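Side-chain contacts in acetylglutamate kinase (Streptococcus mutans, PDB 3L86), which probably catalyses the ATP-dependent phosphorylation of N-acetyl-L-glutamate, the second step of the route from glutamate to N2-acetyl-L-ornithine in arginine biosynthesis: residues E235-A240 with G245-I250; V264-N269 with T274-D279. One frame throughout, in Å; residues are numbered along the deposited sequence.

Contact 1: residues E235-A240 with G245-I250. With ADP (adenosine-5'-diphosphate), chain B.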
ATOM      1  N   GLU A 235     -21.204  -7.239   2.984  1.00 27.68           N
ATOM      2  CA  GLU A 235     -22.530  -6.948   2.450  1.00 28.96           C
ATOM      3  C   GLU A 235     -22.518  -5.697   1.546  1.00 29.64           C
ATOM      4  O   GLU A 235     -23.518  -5.421   0.876  1.00 29.88           O
ATOM      5  CB  GLU A 235     -23.516  -6.766   3.600  1.00 28.77           C
ATOM      6  N   LYS A 236     -21.417  -4.927   1.547  1.00 29.09           N
ATOM      7  CA  LYS A 236     -21.292  -3.789   0.616  1.00 28.81           C
ATOM      8  C   LYS A 236     -20.571  -4.182  -0.642  1.00 28.02           C
ATOM      9  O   LYS A 236     -20.626  -3.483  -1.640  1.00 27.87           O
ATOM     10  CB  LYS A 236     -20.568  -2.609   1.246  1.00 28.93           C
ATOM     11  CG  LYS A 236     -20.695  -2.557   2.708  1.00 30.68           C
ATOM     12  CD  LYS A 236     -20.897  -1.160   3.182  1.00 32.58           C
ATOM     13  CE  LYS A 236     -22.137  -1.133   4.057  1.00 33.86           C
ATOM     14  NZ  LYS A 236     -22.303   0.134   4.802  1.00 34.29           N
ATOM     15  N   ILE A 237     -19.848  -5.284  -0.594  1.00 27.93           N
ATOM     16  CA  ILE A 237     -19.280  -5.838  -1.800  1.00 27.77           C
ATOM     17  C   ILE A 237     -20.328  -6.743  -2.496  1.00 29.58           C
ATOM     18  O   ILE A 237     -20.222  -7.049  -3.694  1.00 29.59           O
ATOM     19  CB  ILE A 237     -18.052  -6.702  -1.503  1.00 27.49           C
ATOM     20  CG1 ILE A 237     -16.915  -5.883  -0.867  1.00 26.86           C
ATOM     21  CG2 ILE A 237     -17.582  -7.344  -2.759  1.00 24.85           C
ATOM     22  CD1 ILE A 237     -15.730  -6.742  -0.489  1.00 22.80           C
ATOM     23  N   ASP A 238     -21.313  -7.199  -1.732  1.00 30.35           N
ATOM     24  CA  ASP A 238     -22.364  -8.085  -2.271  1.00 31.09           C
ATOM     25  C   ASP A 238     -23.466  -7.227  -2.963  1.00 30.83           C
ATOM     26  O   ASP A 238     -23.849  -7.496  -4.088  1.00 31.47           O
ATOM     27  CB  ASP A 238     -22.942  -8.986  -1.165  1.00 30.78           C
ATOM     28  CG  ASP A 238     -21.907  -9.982  -0.571  1.00 32.17           C
ATOM     29  OD1 ASP A 238     -20.949 -10.414  -1.250  1.00 31.85           O
ATOM     30  OD2 ASP A 238     -22.081 -10.358   0.609  1.00 34.08           O
ATOM     31  N   THR A 239     -23.930  -6.176  -2.303  1.00 31.45           N
ATOM     32  CA  THR A 239     -24.773  -5.146  -2.952  1.00 31.54           C
ATOM     33  C   THR A 239     -24.063  -4.274  -4.004  1.00 31.39           C
ATOM     34  O   THR A 239     -24.670  -3.366  -4.577  1.00 32.69           O
ATOM     35  CB  THR A 239     -25.310  -4.176  -1.921  1.00 31.81           C
ATOM     36  OG1 THR A 239     -24.324  -3.983  -0.906  1.00 32.29           O
ATOM     37  CG2 THR A 239     -26.572  -4.723  -1.268  1.00 32.62           C
ATOM     38  N   ALA A 240     -22.794  -4.543  -4.269  1.00 29.90           N
ATOM     39  CA  ALA A 240     -21.971  -3.725  -5.183  1.00 28.36           C
ATOM     40  C   ALA A 240     -21.984  -2.185  -5.004  1.00 26.33           C
ATOM     41  O   ALA A 240     -21.781  -1.456  -5.964  1.00 26.04           O
ATOM     42  CB  ALA A 240     -22.199  -4.121  -6.658  1.00 28.52           C
ATOM     43  N   GLY A 245     -10.934  -0.971  -7.744  1.00 14.44           N
ATOM     44  CA  GLY A 245      -9.839  -0.914  -6.757  1.00 11.99           C
ATOM     45  C   GLY A 245     -10.246  -0.739  -5.307  1.00 12.21           C
ATOM     46  O   GLY A 245      -9.405  -0.944  -4.411  1.00 11.77           O
ATOM     47  N   MET A 246     -11.494  -0.327  -5.040  1.00 10.61           N
ATOM     48  CA  MET A 246     -11.914  -0.129  -3.642  1.00 11.33           C
ATOM     49  C   MET A 246     -12.277  -1.468  -2.988  1.00 11.56           C
ATOM     50  O   MET A 246     -12.400  -1.526  -1.775  1.00 10.60           O
ATOM     51  CB  MET A 246     -13.045   0.906  -3.465  1.00 10.46           C
ATOM     52  CG  MET A 246     -13.520   1.180  -1.986  1.00  9.11           C
ATOM     53  SD  MET A 246     -12.274   1.976  -0.897  1.00 11.64           S
ATOM     54  CE  MET A 246     -12.298   3.643  -1.620  1.00  6.75           C
ATOM     55  N   ILE A 247     -12.401  -2.515  -3.819  1.00 11.54           N
ATOM     56  CA  ILE A 247     -12.533  -3.896  -3.367  1.00 13.03           C
ATOM     57  C   ILE A 247     -11.275  -4.425  -2.612  1.00 12.13           C
ATOM     58  O   ILE A 247     -11.355  -4.727  -1.442  1.00 13.58           O
ATOM     59  CB  ILE A 247     -12.900  -4.868  -4.535  1.00 11.93           C
ATOM     60  CG1 ILE A 247     -14.241  -4.433  -5.159  1.00 15.71           C
ATOM     61  CG2 ILE A 247     -13.000  -6.305  -4.018  1.00 16.49           C
ATOM     62  CD1 ILE A 247     -15.044  -5.605  -5.699  1.00 20.63           C
ATOM     63  N   PRO A 248     -10.140  -4.541  -3.277  1.00 12.71           N
ATOM     64  CA  PRO A 248      -8.944  -4.911  -2.458  1.00 13.31           C
ATOM     65  C   PRO A 248      -8.658  -3.926  -1.311  1.00 13.16           C
ATOM     66  O   PRO A 248      -8.241  -4.358  -0.224  1.00 13.17           O
ATOM     67  CB  PRO A 248      -7.804  -4.980  -3.498  1.00 13.65           C
ATOM     68  CG  PRO A 248      -8.362  -4.172  -4.712  1.00 14.43           C
ATOM     69  CD  PRO A 248      -9.824  -4.279  -4.694  1.00 12.89           C
ATOM     70  N   LYS A 249      -8.910  -2.612  -1.494  1.00 12.40           N
ATOM     71  CA  LYS A 249      -8.716  -1.627  -0.363  1.00 11.24           C
ATOM     72  C   LYS A 249      -9.530  -1.926   0.908  1.00 11.71           C
ATOM     73  O   LYS A 249      -8.987  -1.954   2.023  1.00 11.17           O
ATOM     74  CB  LYS A 249      -8.941  -0.152  -0.846  1.00  9.64           C
ATOM     75  CG  LYS A 249      -8.192   0.951  -0.064  1.00  8.80           C
ATOM     76  CD  LYS A 249      -8.342   2.380  -0.749  1.00  4.41           C
ATOM     77  CE  LYS A 249      -7.936   2.241  -2.226  1.00  4.24           C
ATOM     78  NZ  LYS A 249      -6.391   1.959  -2.272  1.00  5.01           N
ATOM     79  N   ILE A 250     -10.843  -2.151   0.760  1.00 13.23           N
ATOM     80  CA  ILE A 250     -11.716  -2.382   1.910  1.00 12.79           C
ATOM     81  C   ILE A 250     -11.536  -3.809   2.485  1.00 13.22           C
ATOM     82  O   ILE A 250     -11.712  -3.975   3.672  1.00 14.08           O
ATOM     83  CB  ILE A 250     -13.253  -2.155   1.598  1.00 14.16           C
ATOM     84  CG1 ILE A 250     -14.057  -1.990   2.872  1.00 13.47           C
ATOM     85  CG2 ILE A 250     -13.883  -3.306   0.844  1.00 12.15           C
ATOM     86  CD1 ILE A 250     -13.803  -0.706   3.530  1.00 16.17           C
TER
HETATM   87  PB  ADP B 246      -5.367   3.592  -5.373  1.00 11.56           P
HETATM   88  O1B ADP B 246      -5.209   2.187  -4.868  1.00  8.22           O
HETATM   89  O2B ADP B 246      -5.353   4.678  -4.289  1.00 14.11           O
HETATM   90  O3B ADP B 246      -4.372   3.896  -6.438  1.00 14.03           O
HETATM   91  PA  ADP B 246      -7.778   2.600  -6.819  1.00 11.66           P
HETATM   92  O1A ADP B 246      -8.358   3.153  -8.115  1.00  9.59           O
HETATM   93  O2A ADP B 246      -7.106   1.258  -6.893  1.00 10.70           O
HETATM   94  O3A ADP B 246      -6.817   3.731  -6.092  1.00 10.47           O
HETATM   95  O5' ADP B 246      -9.040   2.558  -5.810  1.00 10.98           O
HETATM   96  C5' ADP B 246      -9.757   3.788  -5.537  1.00 11.94           C
HETATM   97  C4' ADP B 246     -10.996   3.867  -6.478  1.00 11.70           C
HETATM   98  O4' ADP B 246     -12.023   2.899  -6.181  1.00 13.54           O
HETATM   99  C3' ADP B 246     -11.735   5.213  -6.438  1.00 10.85           C
HETATM  100  O3' ADP B 246     -11.016   6.136  -7.250  1.00  8.39           O
HETATM  101  C2' ADP B 246     -13.076   4.889  -7.083  1.00 12.56           C
HETATM  102  O2' ADP B 246     -12.913   5.092  -8.482  1.00 11.32           O
HETATM  103  C1' ADP B 246     -13.209   3.378  -6.907  1.00 13.46           C
HETATM  104  N9  ADP B 246     -14.415   3.038  -6.105  1.00 13.19           N
HETATM  105  C8  ADP B 246     -15.257   2.013  -6.422  1.00 13.71           C
HETATM  106  N7  ADP B 246     -16.239   1.923  -5.485  1.00 13.61           N
HETATM  107  C5  ADP B 246     -16.031   2.920  -4.589  1.00 11.60           C
HETATM  108  C6  ADP B 246     -16.704   3.422  -3.395  1.00 11.39           C
HETATM  109  N6  ADP B 246     -17.794   2.784  -2.893  1.00 13.65           N
HETATM  110  N1  ADP B 246     -16.160   4.476  -2.726  1.00  9.89           N
HETATM  111  C2  ADP B 246     -15.075   5.096  -3.163  1.00  9.49           C
HETATM  112  N3  ADP B 246     -14.411   4.702  -4.250  1.00 12.50           N
HETATM  113  C4  ADP B 246     -14.840   3.648  -5.007  1.00 10.73           C
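Ile237 meets the helix that begins near Met246 through two of its methyls: CD1 lies 4.1 Å from CG2 of Ile250, and CG2 lies 4.3 Å from CD1 of Ile247. Its CG1 branch stands anti to the carbonyl carbon (chi1 -63°) and stretches on at chi2 176°, which carries CD1 out to Ile250, the two side chains lying antiparallel and offset, while the shorter branch turns to Ile247. Ile247 and Ile250, one turn apart, thus offer two methyls to one isoleucine, and the touch is light, burying 116 Å² in all.

Residues 245-250 also line the ADP pocket, through Gly245, Met246 and Lys249. Lys249 runs out extended, then bends at chi3 and chi4 to give NZ a hydrogen bond to O1B of ADP, 2.9 Å long; NZ also forms a salt bridge with Asp194. Met246 curls its chain so that CE comes to 3.5 Å from C2 of the adenine, with CB 3.5 Å from the ribose O4'. Lys249 is predicted to stabilise the transition state.

Outward, Lys236 turns the other way to a salt bridge with Glu220 and packs on Leu225 and Ile228 of strand 223-229. Val233, in a loop, adds to the packing on Ile250. Ile250 touches Ile266 of strand 263-267 as well as Ile237, which puts helix 246-258 between that strand and helix 234-238.

Contact 2: residues V264-N269 with T274-D279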
ATOM      1  N   VAL A 264      -8.161   1.417  11.020  1.00 11.93           N
ATOM      2  CA  VAL A 264      -7.747   1.718   9.638  1.00 11.15           C
ATOM      3  C   VAL A 264      -8.500   2.995   9.098  1.00 11.49           C
ATOM      4  O   VAL A 264      -9.704   3.147   9.324  1.00 11.17           O
ATOM      5  CB  VAL A 264      -8.011   0.493   8.694  1.00 11.54           C
ATOM      6  CG1 VAL A 264      -7.598   0.822   7.229  1.00 10.26           C
ATOM      7  CG2 VAL A 264      -7.262  -0.723   9.155  1.00 10.41           C
ATOM      8  N   LEU A 265      -7.797   3.912   8.425  1.00 11.17           N
ATOM      9  CA  LEU A 265      -8.422   5.081   7.779  1.00 10.37           C
ATOM     10  C   LEU A 265      -8.313   4.988   6.252  1.00  9.77           C
ATOM     11  O   LEU A 265      -7.225   4.741   5.718  1.00  9.10           O
ATOM     12  CB  LEU A 265      -7.739   6.355   8.273  1.00 10.65           C
ATOM     13  CG  LEU A 265      -8.183   7.703   7.676  1.00 12.97           C
ATOM     14  CD1 LEU A 265      -9.640   7.990   8.191  1.00  9.55           C
ATOM     15  CD2 LEU A 265      -7.236   8.811   8.114  1.00  9.80           C
ATOM     16  N   ILE A 266      -9.442   5.111   5.553  1.00  9.78           N
ATOM     17  CA  ILE A 266      -9.499   5.280   4.097  1.00  8.44           C
ATOM     18  C   ILE A 266      -9.963   6.747   3.743  1.00 10.50           C
ATOM     19  O   ILE A 266     -11.067   7.187   4.152  1.00 10.73           O
ATOM     20  CB  ILE A 266     -10.459   4.217   3.466  1.00 10.19           C
ATOM     21  CG1 ILE A 266      -9.872   2.806   3.672  1.00  7.71           C
ATOM     22  CG2 ILE A 266     -10.710   4.475   1.940  1.00  5.71           C
ATOM     23  CD1 ILE A 266     -10.798   1.653   3.226  1.00 13.38           C
ATOM     24  N   GLY A 267      -9.125   7.490   3.010  1.00  9.45           N
ATOM     25  CA  GLY A 267      -9.429   8.903   2.582  1.00  8.11           C
ATOM     26  C   GLY A 267      -8.261   9.516   1.765  1.00  7.54           C
ATOM     27  O   GLY A 267      -7.320   8.822   1.354  1.00  7.10           O
ATOM     28  N   ASP A 268      -8.324  10.809   1.498  1.00  7.49           N
ATOM     29  CA  ASP A 268      -7.329  11.448   0.643  1.00  7.01           C
ATOM     30  C   ASP A 268      -6.241  12.188   1.447  1.00  6.52           C
ATOM     31  O   ASP A 268      -5.475  12.972   0.881  1.00  5.44           O
ATOM     32  CB  ASP A 268      -7.992  12.374  -0.409  1.00  6.15           C
ATOM     33  CG  ASP A 268      -8.490  13.734   0.159  1.00  9.01           C
ATOM     34  OD1 ASP A 268      -8.407  13.952   1.373  1.00  8.39           O
ATOM     35  OD2 ASP A 268      -8.967  14.615  -0.641  1.00  8.34           O
ATOM     36  N   ASN A 269      -6.198  11.961   2.753  1.00  5.90           N
ATOM     37  CA  ASN A 269      -5.223  12.661   3.635  1.00  7.23           C
ATOM     38  C   ASN A 269      -4.882  11.796   4.859  1.00  7.38           C
ATOM     39  O   ASN A 269      -5.429  10.705   5.021  1.00  7.18           O
ATOM     40  CB  ASN A 269      -5.717  14.064   4.088  1.00  7.08           C
ATOM     41  CG  ASN A 269      -6.969  14.016   5.005  1.00 11.42           C
ATOM     42  OD1 ASN A 269      -6.871  14.055   6.252  1.00 11.58           O
ATOM     43  ND2 ASN A 269      -8.165  13.976   4.374  1.00  8.45           N
ATOM     44  N   THR A 274     -12.963   7.745   6.048  1.00 12.12           N
ATOM     45  CA  THR A 274     -13.791   6.707   6.664  1.00 12.84           C
ATOM     46  C   THR A 274     -12.972   5.871   7.659  1.00 14.71           C
ATOM     47  O   THR A 274     -11.933   5.326   7.285  1.00 14.29           O
ATOM     48  CB  THR A 274     -14.319   5.736   5.581  1.00 13.29           C
ATOM     49  OG1 THR A 274     -15.099   6.452   4.604  1.00 11.04           O
ATOM     50  CG2 THR A 274     -15.111   4.554   6.218  1.00 10.42           C
ATOM     51  N   LEU A 275     -13.447   5.748   8.910  1.00 16.24           N
ATOM     52  CA  LEU A 275     -12.809   4.882   9.912  1.00 18.12           C
ATOM     53  C   LEU A 275     -13.351   3.457   9.995  1.00 18.09           C
ATOM     54  O   LEU A 275     -14.560   3.257  10.114  1.00 17.35           O
ATOM     55  CB  LEU A 275     -12.957   5.483  11.290  1.00 19.10           C
ATOM     56  CG  LEU A 275     -11.861   6.384  11.795  1.00 24.22           C
ATOM     57  CD1 LEU A 275     -10.522   5.657  11.854  1.00 26.89           C
ATOM     58  CD2 LEU A 275     -11.796   7.575  10.890  1.00 26.81           C
ATOM     59  N   ILE A 276     -12.456   2.477   9.967  1.00 20.00           N
ATOM     60  CA  ILE A 276     -12.793   1.061  10.042  1.00 20.00           C
ATOM     61  C   ILE A 276     -12.244   0.428  11.316  1.00 20.00           C
ATOM     62  O   ILE A 276     -11.034   0.606  11.667  1.00 16.74           O
ATOM     63  CB  ILE A 276     -12.258   0.312   8.807  1.00 20.00           C
ATOM     64  CG1 ILE A 276     -12.976   0.787   7.542  1.00 20.00           C
ATOM     65  CG2 ILE A 276     -12.416  -1.190   8.983  1.00 20.00           C
ATOM     66  CD1 ILE A 276     -12.337   0.302   6.259  1.00 20.00           C
ATOM     67  N   THR A 277     -13.078  -0.281  12.097  1.00 20.62           N
ATOM     68  CA  THR A 277     -12.658  -0.969  13.323  1.00 22.61           C
ATOM     69  C   THR A 277     -13.223  -2.388  13.367  1.00 24.36           C
ATOM     70  O   THR A 277     -14.100  -2.746  12.563  1.00 25.57           O
ATOM     71  CB  THR A 277     -13.044  -0.202  14.563  1.00 22.51           C
ATOM     72  OG1 THR A 277     -14.467  -0.062  14.602  1.00 23.48           O
ATOM     73  CG2 THR A 277     -12.408   1.162  14.543  1.00 22.50           C
ATOM     74  N   ALA A 278     -12.680  -3.232  14.245  1.00 25.85           N
ATOM     75  CA  ALA A 278     -13.065  -4.656  14.256  1.00 26.65           C
ATOM     76  C   ALA A 278     -14.500  -4.707  14.736  1.00 27.65           C
ATOM     77  O   ALA A 278     -15.345  -5.424  14.196  1.00 27.51           O
ATOM     78  CB  ALA A 278     -12.169  -5.437  15.201  1.00 27.06           C
ATOM     79  N   ASP A 279     -14.752  -3.948  15.788  1.00 28.21           N
ATOM     80  CA  ASP A 279     -16.121  -3.582  16.119  1.00 29.96           C
ATOM     81  C   ASP A 279     -16.147  -2.084  16.345  1.00 28.67           C
ATOM     82  O   ASP A 279     -16.978  -1.616  17.096  1.00 29.54           O
ATOM     83  CB  ASP A 279     -16.650  -4.312  17.382  1.00 30.77           C
ATOM     84  CG  ASP A 279     -15.975  -5.659  17.632  1.00 32.46           C
ATOM     85  OD1 ASP A 279     -16.287  -6.676  16.946  1.00 34.20           O
ATOM     86  OD2 ASP A 279     -15.136  -5.685  18.563  1.00 36.76           O
TER
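Leu265 and Leu275 face each other across a non-hydrogen-bonded pair, their CA atoms 4.9 Å apart. From CB, Leu265 sends CG anti to its own N (chi1 177°); the turn at the second torsion then swings CD1 over the neighbouring strand, 3.5 Å from CD2 of Leu275 and close to the carbonyl oxygen of Thr274. The methyl pair is tighter than usual van der Waals contact. The same side chain also packs on Lys208 of strand 208-212. Leu275 reaches back obliquely: its CD2 takes that methyl and its CD1 comes to 3.7 Å from O of Val264.

The backbones are tied by two hydrogen-bonded pairs on either side of the leucines. Val264 and Ile276 exchange bonds in both directions, Val264 N to Ile276 O being almost straight. Ile266 and Thr274 do the same, and here Thr274 N to Ile266 O is the shortest of the four at 2.7 Å, its donor tilted 20° from the carbonyl plane. This is a beta hairpin, strands 263-267 and 274-277 running antiparallel at 154° within the mixed central sheet of the amino acid kinase fold; strand 208-212 lies parallel to the first strand and strand 223-229 to the second.

The opposite face carries Val264, Ile266, Thr274 and Ile276. Ile266 and Ile276 lie diagonally across each other, with their CD1 atoms 3.7 Å apart; Val264 meets Ile276 at CB. Helix 246-258 packs on this face, Ala253 touching both Val264 and Ile276. The hydroxyl of Thr274 is hydrogen-bonded outside the hairpin, to Leu225 O and Val218 N. After strand 263-267, Asn269 ND2 bonds to Asp268 OD1 at 3.0 Å, the oxygen lying in the plane of the Asn269 amide, while Asp268 OD2 forms a salt bridge with Lys216.

Helix 246-258 is followed, after a short link, by strand 263-267, so contact 1 closes before contact 2 opens, and their centres lie 14 Å apart. Ile250 joins them: while its CG2 serves contact 1, its CD1 packs 3.8 Å from CD1 of Ile266 and is modelled unusually close, 3.3 Å, to CD1 of Ile276. Nearer the nucleotide, CG2 of Ile266 backs two residues of the ADP pocket, 4.0 Å from CE of Met246 and 4.2 Å from CD of Lys249. The Ile266 side chain is itself about 7 Å from ADP and about 8 Å from the side chain of Lys42, a predicted transition-state stabiliser; Ile266 thus belongs to a second shell behind Met246 and Lys249.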